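Local coordinates for Mgp-operon protein 3 (Mycoplasma pneumoniae, PDB 6RJ1) that probably serves in adhesion to host cells, as an extracellular, membrane-bound partner of the adhesin P1, at residues F84-S89 with S106-F111; T171-N176 with E871-D876; T491-T496 with V723-T728. One frame throughout, in Å; residues are numbered along the deposited sequence.

Contact 1: residues F84-S89 with S106-F111; sequences FDTQES and SNSQDF
F84 and D110 meet through their beta carbons where strand 82-84 gives way, at the N-cap residue D85, to helix 86-93, and where the loop leading into strand 114-121 passes the first turn of that helix. D110 CB lies 3.5 Å from F84 CB and, obliquely, against the near end of the ring, 3.7 Å from F84 CG; the ring and carboxylate planes are turned 41° apart. D110 OD2 forms a salt bridge with K133, and OD1 accepts from the backbone N of A112. Farther along the helix, S89 CB meets the rim of the F111 ring almost in its plane, 3.6 Å from F111 CD1. One face of this ring is taken by Q109 CG from its own loop, and H37 meets it edge-to-face. At the outer end T86 has CG2 anti to its own N, which turns the methyl toward S108 OG. The helix start is closed by D85, whose OD1 accepts from E88 N at 3.0 Å. Direct hydrogen bonds between the segments are absent. A water spans them instead, donating to S89 OG, which is also bonded to L61 O, and to D110 O, each 2.7 Å from the water oxygen.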
# COMPACT_ATOMS: atom_id res chain seq x y z
N PHE A 84 1.87 -22.33 11.29
CA PHE A 84 0.73 -21.91 12.08
C PHE A 84 0.89 -22.45 13.50
O PHE A 84 1.23 -23.62 13.69
CB PHE A 84 -0.59 -22.39 11.45
CG PHE A 84 -0.97 -21.76 10.13
CD1 PHE A 84 -1.38 -20.43 10.07
CD2 PHE A 84 -0.98 -22.51 8.96
CE1 PHE A 84 -1.75 -19.85 8.85
CE2 PHE A 84 -1.36 -21.92 7.74
CZ PHE A 84 -1.74 -20.60 7.70
N ASP A 85 0.70 -21.57 14.50
CA ASP A 85 0.80 -21.90 15.92
C ASP A 85 -0.56 -22.37 16.45
O ASP A 85 -1.32 -21.57 17.03
CB ASP A 85 1.35 -20.72 16.74
CG ASP A 85 2.06 -21.14 18.01
OD1 ASP A 85 1.40 -21.72 18.91
OD2 ASP A 85 3.29 -20.91 18.11
N THR A 86 -0.86 -23.66 16.24
CA THR A 86 -2.09 -24.35 16.66
C THR A 86 -2.34 -24.23 18.17
O THR A 86 -3.49 -24.05 18.59
CB THR A 86 -2.05 -25.81 16.14
OG1 THR A 86 -2.11 -25.77 14.71
CG2 THR A 86 -3.19 -26.68 16.67
N GLN A 87 -1.26 -24.28 18.98
CA GLN A 87 -1.30 -24.15 20.44
C GLN A 87 -1.79 -22.76 20.88
O GLN A 87 -2.60 -22.67 21.81
CB GLN A 87 0.07 -24.47 21.05
CG GLN A 87 0.40 -25.97 21.04
CD GLN A 87 1.77 -26.28 21.59
OE1 GLN A 87 2.78 -25.66 21.23
NE2 GLN A 87 1.84 -27.27 22.48
N GLU A 88 -1.31 -21.69 20.22
CA GLU A 88 -1.70 -20.30 20.49
C GLU A 88 -3.14 -20.05 20.03
O GLU A 88 -3.86 -19.32 20.69
CB GLU A 88 -0.74 -19.31 19.81
CG GLU A 88 0.15 -18.53 20.75
CD GLU A 88 -0.51 -17.46 21.60
OE1 GLU A 88 -1.23 -16.61 21.03
OE2 GLU A 88 -0.30 -17.47 22.83
N SER A 89 -3.54 -20.66 18.89
CA SER A 89 -4.88 -20.54 18.31
C SER A 89 -5.92 -21.15 19.26
O SER A 89 -7.01 -20.60 19.41
CB SER A 89 -4.93 -21.23 16.95
OG SER A 89 -4.35 -20.42 15.95
N SER A 106 -15.08 -28.67 17.83
CA SER A 106 -14.11 -29.08 18.85
C SER A 106 -12.81 -29.69 18.26
O SER A 106 -12.01 -30.26 19.02
CB SER A 106 -14.75 -30.03 19.86
OG SER A 106 -15.70 -29.38 20.69
N ASN A 107 -12.60 -29.57 16.93
CA ASN A 107 -11.44 -30.13 16.23
C ASN A 107 -10.24 -29.17 16.13
O ASN A 107 -10.43 -27.98 15.84
CB ASN A 107 -11.83 -30.64 14.83
CG ASN A 107 -12.62 -31.93 14.79
OD1 ASN A 107 -12.41 -32.87 15.58
ND2 ASN A 107 -13.53 -32.03 13.84
N SER A 108 -9.02 -29.70 16.35
CA SER A 108 -7.75 -28.96 16.25
C SER A 108 -7.58 -28.40 14.83
O SER A 108 -7.76 -29.14 13.85
CB SER A 108 -6.56 -29.84 16.62
OG SER A 108 -5.32 -29.17 16.39
N GLN A 109 -7.31 -27.09 14.74
CA GLN A 109 -7.18 -26.37 13.48
C GLN A 109 -6.28 -25.16 13.62
O GLN A 109 -6.17 -24.58 14.70
CB GLN A 109 -8.56 -25.96 12.91
CG GLN A 109 -9.43 -25.18 13.89
CD GLN A 109 -10.87 -25.04 13.47
OE1 GLN A 109 -11.19 -24.43 12.45
NE2 GLN A 109 -11.78 -25.59 14.27
N ASP A 110 -5.65 -24.79 12.50
CA ASP A 110 -4.75 -23.64 12.37
C ASP A 110 -5.48 -22.31 12.09
O ASP A 110 -4.85 -21.26 12.16
CB ASP A 110 -3.74 -23.92 11.25
CG ASP A 110 -4.31 -24.50 9.96
OD1 ASP A 110 -5.39 -24.04 9.52
OD2 ASP A 110 -3.67 -25.41 9.40
N PHE A 111 -6.80 -22.38 11.75
CA PHE A 111 -7.67 -21.25 11.40
C PHE A 111 -7.12 -20.43 10.22
O PHE A 111 -7.28 -19.20 10.18
CB PHE A 111 -8.01 -20.36 12.61
CG PHE A 111 -8.61 -21.08 13.80
CD1 PHE A 111 -7.79 -21.62 14.78
CD2 PHE A 111 -9.99 -21.18 13.96
CE1 PHE A 111 -8.34 -22.26 15.89
CE2 PHE A 111 -10.54 -21.82 15.07
CZ PHE A 111 -9.71 -22.35 16.03
O HOH W 1 -2.75 -21.00 13.85

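Contact 2: residues T171-N176 with E871-D876; sequences TPYTPN and EKPTYD
With chi1 at -51°, Y173 swings CG beside its backbone N and away from its carbonyl carbon, sending the ring across to D876. The backbone path lays D876 CA and CB over that ring, while chi1 of 62° only directs the carboxylate, whose OD1 accepts from Q880 N. The result is a CH-pi contact: D876 CA sits over the centre of the Y173 ring, 3.7 Å from its centroid and 14° off the normal. The ring is sandwiched between D876 of the partner loop and P172 of its own turn, whose CG is offset toward the rim. P873 approaches from the opposite direction and packs obliquely at the hydroxyl end of Y173, with Y173 OH 3.5 Å from P873 CD and Y173 CE2 3.7 Å from P873 CG. Y173 stands inside a type I beta turn from T171 to T174, closed by T174 N to T171 O at 3.0 Å and braced by T171 N to T174 OG1 at 2.9 Å. The turn lies between strand 165-167 and helix 176-179, and its partner loop links antiparallel strands 862-868 and 888-896. Helix 360-365 touches both segments, packing on T171 from one and on T874 and Y875 from the other.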
# COMPACT_ATOMS: atom_id res chain seq x y z
N THR A 171 -2.76 4.39 11.45
CA THR A 171 -4.22 4.40 11.61
C THR A 171 -4.78 5.72 11.09
O THR A 171 -4.03 6.69 10.97
CB THR A 171 -4.59 4.16 13.09
OG1 THR A 171 -4.32 5.33 13.86
CG2 THR A 171 -3.92 2.92 13.68
N PRO A 172 -6.11 5.82 10.84
CA PRO A 172 -6.67 7.12 10.41
C PRO A 172 -6.50 8.25 11.44
O PRO A 172 -6.78 9.40 11.12
CB PRO A 172 -8.14 6.79 10.16
CG PRO A 172 -8.41 5.59 10.98
CD PRO A 172 -7.17 4.79 10.93
N TYR A 173 -6.06 7.91 12.67
CA TYR A 173 -5.86 8.88 13.76
C TYR A 173 -4.39 9.20 14.03
O TYR A 173 -4.09 9.93 14.98
CB TYR A 173 -6.58 8.42 15.05
CG TYR A 173 -8.02 8.06 14.81
CD1 TYR A 173 -8.96 9.04 14.49
CD2 TYR A 173 -8.44 6.73 14.85
CE1 TYR A 173 -10.29 8.71 14.23
CE2 TYR A 173 -9.77 6.39 14.59
CZ TYR A 173 -10.69 7.38 14.28
OH TYR A 173 -11.99 7.05 14.01
N THR A 174 -3.48 8.68 13.18
CA THR A 174 -2.04 8.93 13.29
C THR A 174 -1.78 10.38 12.86
O THR A 174 -2.02 10.71 11.70
CB THR A 174 -1.23 7.90 12.47
OG1 THR A 174 -1.55 6.58 12.90
CG2 THR A 174 0.28 8.13 12.55
N PRO A 175 -1.33 11.26 13.78
CA PRO A 175 -1.08 12.65 13.38
C PRO A 175 0.27 12.82 12.68
O PRO A 175 1.14 11.96 12.81
CB PRO A 175 -1.14 13.42 14.71
CG PRO A 175 -0.78 12.43 15.75
CD PRO A 175 -1.00 11.04 15.21
N ASN A 176 0.44 13.93 11.94
CA ASN A 176 1.68 14.29 11.22
C ASN A 176 2.94 14.21 12.11
O ASN A 176 3.92 13.62 11.67
CB ASN A 176 1.55 15.68 10.57
CG ASN A 176 0.83 15.71 9.25
OD1 ASN A 176 0.77 14.72 8.50
ND2 ASN A 176 0.29 16.86 8.92
N GLU A 871 -18.30 1.80 8.21
CA GLU A 871 -16.98 1.21 8.07
C GLU A 871 -15.91 1.98 8.87
O GLU A 871 -14.77 1.55 8.91
CB GLU A 871 -16.60 1.08 6.58
CG GLU A 871 -16.43 -0.36 6.10
CD GLU A 871 -17.69 -1.20 5.99
OE1 GLU A 871 -18.65 -0.77 5.30
OE2 GLU A 871 -17.72 -2.29 6.59
N LYS A 872 -16.29 3.11 9.52
CA LYS A 872 -15.41 3.93 10.37
C LYS A 872 -15.16 3.23 11.71
O LYS A 872 -16.04 2.49 12.16
CB LYS A 872 -16.08 5.29 10.66
CG LYS A 872 -15.94 6.32 9.57
CD LYS A 872 -16.50 7.66 10.01
CE LYS A 872 -16.49 8.68 8.91
NZ LYS A 872 -17.86 8.94 8.39
N PRO A 873 -14.02 3.48 12.42
CA PRO A 873 -13.83 2.85 13.76
C PRO A 873 -14.85 3.37 14.77
O PRO A 873 -15.40 4.45 14.57
CB PRO A 873 -12.41 3.27 14.15
CG PRO A 873 -11.77 3.75 12.88
CD PRO A 873 -12.87 4.33 12.07
N THR A 874 -15.13 2.60 15.83
CA THR A 874 -16.12 3.00 16.85
C THR A 874 -15.64 4.15 17.74
O THR A 874 -16.45 5.00 18.12
CB THR A 874 -16.60 1.80 17.68
OG1 THR A 874 -15.49 1.18 18.33
CG2 THR A 874 -17.39 0.78 16.86
N TYR A 875 -14.34 4.18 18.06
CA TYR A 875 -13.71 5.21 18.89
C TYR A 875 -12.43 5.73 18.25
O TYR A 875 -11.73 4.98 17.56
CB TYR A 875 -13.43 4.68 20.31
CG TYR A 875 -14.68 4.38 21.10
CD1 TYR A 875 -15.32 3.15 21.00
CD2 TYR A 875 -15.23 5.33 21.96
CE1 TYR A 875 -16.49 2.87 21.71
CE2 TYR A 875 -16.39 5.06 22.69
CZ TYR A 875 -17.02 3.83 22.56
OH TYR A 875 -18.17 3.57 23.27
N ASP A 876 -12.13 7.03 18.47
CA ASP A 876 -10.93 7.68 17.94
C ASP A 876 -9.68 7.38 18.81
O ASP A 876 -9.77 6.63 19.79
CB ASP A 876 -11.16 9.19 17.75
CG ASP A 876 -11.47 10.00 19.00
OD1 ASP A 876 -11.12 9.55 20.11
OD2 ASP A 876 -12.05 11.10 18.86

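Contact 3: residues T491-T496 with V723-T728; sequences TWWAKT and VKWTNT
T496 and V723 form a parallel beta bridge, CA to CA 4.6 Å, just after the turn that follows strand 487-492. It pairs strands 496-498 and 723-732 within the mixed sheet, 491-496 falling in the MgpC adhesin family region. V723 N donates to K495 O over 2.8 Å at 171°, in the carbonyl plane, and E497 continues the backbone bonding to V723 and W725. Inside the turn W492 O accepts from K495 N and T496 OG1 (3.0 Å), from opposite faces of its plane. The T496 and V723 side chains run alongside each other on one sheet face, T496 CG2 meeting V723 CB at 4.1 Å. With CG2 anti to its backbone N, T496 puts this methyl over the face of W725, 4.0 Å from the six-membered centroid and 14° off its normal. W493 brings the far edge of its indole to W725, CH2 3.8 Å from W725 CZ3, planes 86° apart; Y478 meets both rings. V723 CG2 also reaches T491 CG2 at 4.1 Å, the side chains crossing at about a right angle. All touching residues are buried, and four have paired polar ends: T491 OG1 with A707 O, K495 NZ with S719 O, T496 OG1 with Y478 OH as well as W492 O, and W725 NE1 with E703 O. An apolar, aromatic interior is thus combined with polar groups satisfied largely by backbone carbonyls.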
# COMPACT_ATOMS: atom_id res chain seq x y z
N THR A 491 3.52 -16.47 -2.64
CA THR A 491 4.72 -16.03 -3.36
C THR A 491 5.20 -14.77 -2.66
O THR A 491 4.39 -13.88 -2.39
CB THR A 491 4.41 -15.73 -4.84
OG1 THR A 491 3.65 -16.80 -5.40
CG2 THR A 491 5.67 -15.48 -5.67
N TRP A 492 6.51 -14.68 -2.36
CA TRP A 492 7.10 -13.51 -1.72
C TRP A 492 7.17 -12.35 -2.71
O TRP A 492 7.55 -12.55 -3.86
CB TRP A 492 8.53 -13.83 -1.27
CG TRP A 492 8.60 -14.81 -0.14
CD1 TRP A 492 8.86 -16.15 -0.23
CD2 TRP A 492 8.46 -14.51 1.25
NE1 TRP A 492 8.87 -16.71 1.03
CE2 TRP A 492 8.62 -15.73 1.96
CE3 TRP A 492 8.21 -13.34 1.98
CZ2 TRP A 492 8.55 -15.80 3.35
CZ3 TRP A 492 8.12 -13.41 3.36
CH2 TRP A 492 8.30 -14.63 4.03
N TRP A 493 6.84 -11.12 -2.25
CA TRP A 493 6.97 -9.93 -3.09
C TRP A 493 8.45 -9.63 -3.38
O TRP A 493 8.78 -9.19 -4.48
CB TRP A 493 6.29 -8.71 -2.45
CG TRP A 493 4.82 -8.61 -2.73
CD1 TRP A 493 3.82 -8.58 -1.82
CD2 TRP A 493 4.20 -8.50 -4.02
NE1 TRP A 493 2.60 -8.46 -2.45
CE2 TRP A 493 2.81 -8.40 -3.80
CE3 TRP A 493 4.69 -8.45 -5.35
CZ2 TRP A 493 1.89 -8.29 -4.86
CZ3 TRP A 493 3.79 -8.33 -6.39
CH2 TRP A 493 2.40 -8.26 -6.15
N ALA A 494 9.34 -9.94 -2.40
CA ALA A 494 10.80 -9.78 -2.49
C ALA A 494 11.40 -10.68 -3.56
O ALA A 494 12.53 -10.44 -4.00
CB ALA A 494 11.44 -10.05 -1.14
N LYS A 495 10.67 -11.73 -3.97
CA LYS A 495 11.08 -12.67 -5.02
C LYS A 495 10.29 -12.39 -6.33
O LYS A 495 10.41 -13.16 -7.28
CB LYS A 495 10.91 -14.12 -4.55
CG LYS A 495 12.02 -14.59 -3.64
CD LYS A 495 11.72 -15.93 -2.97
CE LYS A 495 12.06 -17.13 -3.82
NZ LYS A 495 12.11 -18.38 -3.02
N THR A 496 9.50 -11.28 -6.36
CA THR A 496 8.75 -10.86 -7.54
C THR A 496 9.32 -9.53 -8.03
O THR A 496 9.03 -8.47 -7.47
CB THR A 496 7.24 -10.81 -7.29
OG1 THR A 496 6.81 -12.03 -6.67
CG2 THR A 496 6.45 -10.60 -8.57
N VAL A 723 10.54 -14.07 -9.92
CA VAL A 723 9.38 -14.03 -10.81
C VAL A 723 9.54 -12.69 -11.54
O VAL A 723 9.83 -11.67 -10.89
CB VAL A 723 8.03 -14.07 -10.03
CG1 VAL A 723 6.84 -14.22 -10.97
CG2 VAL A 723 8.02 -15.18 -8.99
N LYS A 724 9.37 -12.67 -12.86
CA LYS A 724 9.51 -11.44 -13.62
C LYS A 724 8.20 -10.99 -14.28
O LYS A 724 7.72 -11.65 -15.21
CB LYS A 724 10.66 -11.54 -14.65
CG LYS A 724 12.05 -11.36 -14.05
CD LYS A 724 13.10 -11.23 -15.14
CE LYS A 724 14.51 -11.34 -14.60
NZ LYS A 724 15.52 -11.27 -15.69
N TRP A 725 7.64 -9.87 -13.79
CA TRP A 725 6.44 -9.23 -14.33
C TRP A 725 6.95 -7.97 -15.03
O TRP A 725 7.26 -6.97 -14.37
CB TRP A 725 5.42 -8.91 -13.20
CG TRP A 725 4.80 -10.10 -12.51
CD1 TRP A 725 5.02 -11.43 -12.79
CD2 TRP A 725 3.83 -10.07 -11.45
NE1 TRP A 725 4.26 -12.22 -11.95
CE2 TRP A 725 3.52 -11.41 -11.12
CE3 TRP A 725 3.20 -9.03 -10.74
CZ2 TRP A 725 2.61 -11.74 -10.11
CZ3 TRP A 725 2.31 -9.36 -9.74
CH2 TRP A 725 2.00 -10.69 -9.44
N THR A 726 7.14 -8.06 -16.34
CA THR A 726 7.72 -6.98 -17.15
C THR A 726 6.71 -5.91 -17.62
O THR A 726 7.13 -4.80 -17.96
CB THR A 726 8.52 -7.56 -18.31
OG1 THR A 726 7.72 -8.53 -18.98
CG2 THR A 726 9.83 -8.19 -17.86
N ASN A 727 5.41 -6.23 -17.65
CA ASN A 727 4.40 -5.27 -18.09
C ASN A 727 3.80 -4.50 -16.91
O ASN A 727 2.58 -4.48 -16.70
CB ASN A 727 3.35 -5.93 -18.98
CG ASN A 727 3.94 -6.32 -20.30
OD1 ASN A 727 4.30 -5.47 -21.11
ND2 ASN A 727 4.09 -7.61 -20.52
N THR A 728 4.69 -3.88 -16.14
CA THR A 728 4.35 -3.07 -14.98
C THR A 728 5.11 -1.74 -15.08
O THR A 728 6.01 -1.60 -15.91
CB THR A 728 4.68 -3.81 -13.65
OG1 THR A 728 6.04 -4.20 -13.65
CG2 THR A 728 3.79 -5.04 -13.41

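The three contacts are widely spread, their centres 31 to 33 Å apart and none touching another. Contact 1 lies at the periphery, about 30 Å from the chain centre, and is complete before contact 2 opens. Contact 2 joins segments 695 residues apart, and both halves of contact 3 fall between them in sequence; in space the two lie on opposite sides of the chain centre. Sheets connect the sites: strand 114-121, which follows contact 1, shares the eight-stranded mixed sheet with strand 487-492 of contact 3, while strand 165-167, before contact 2, belongs to the same ten-stranded sheet as 496-498 and 723-732. Distant sequence regions are thus tied into one compact extracellular body.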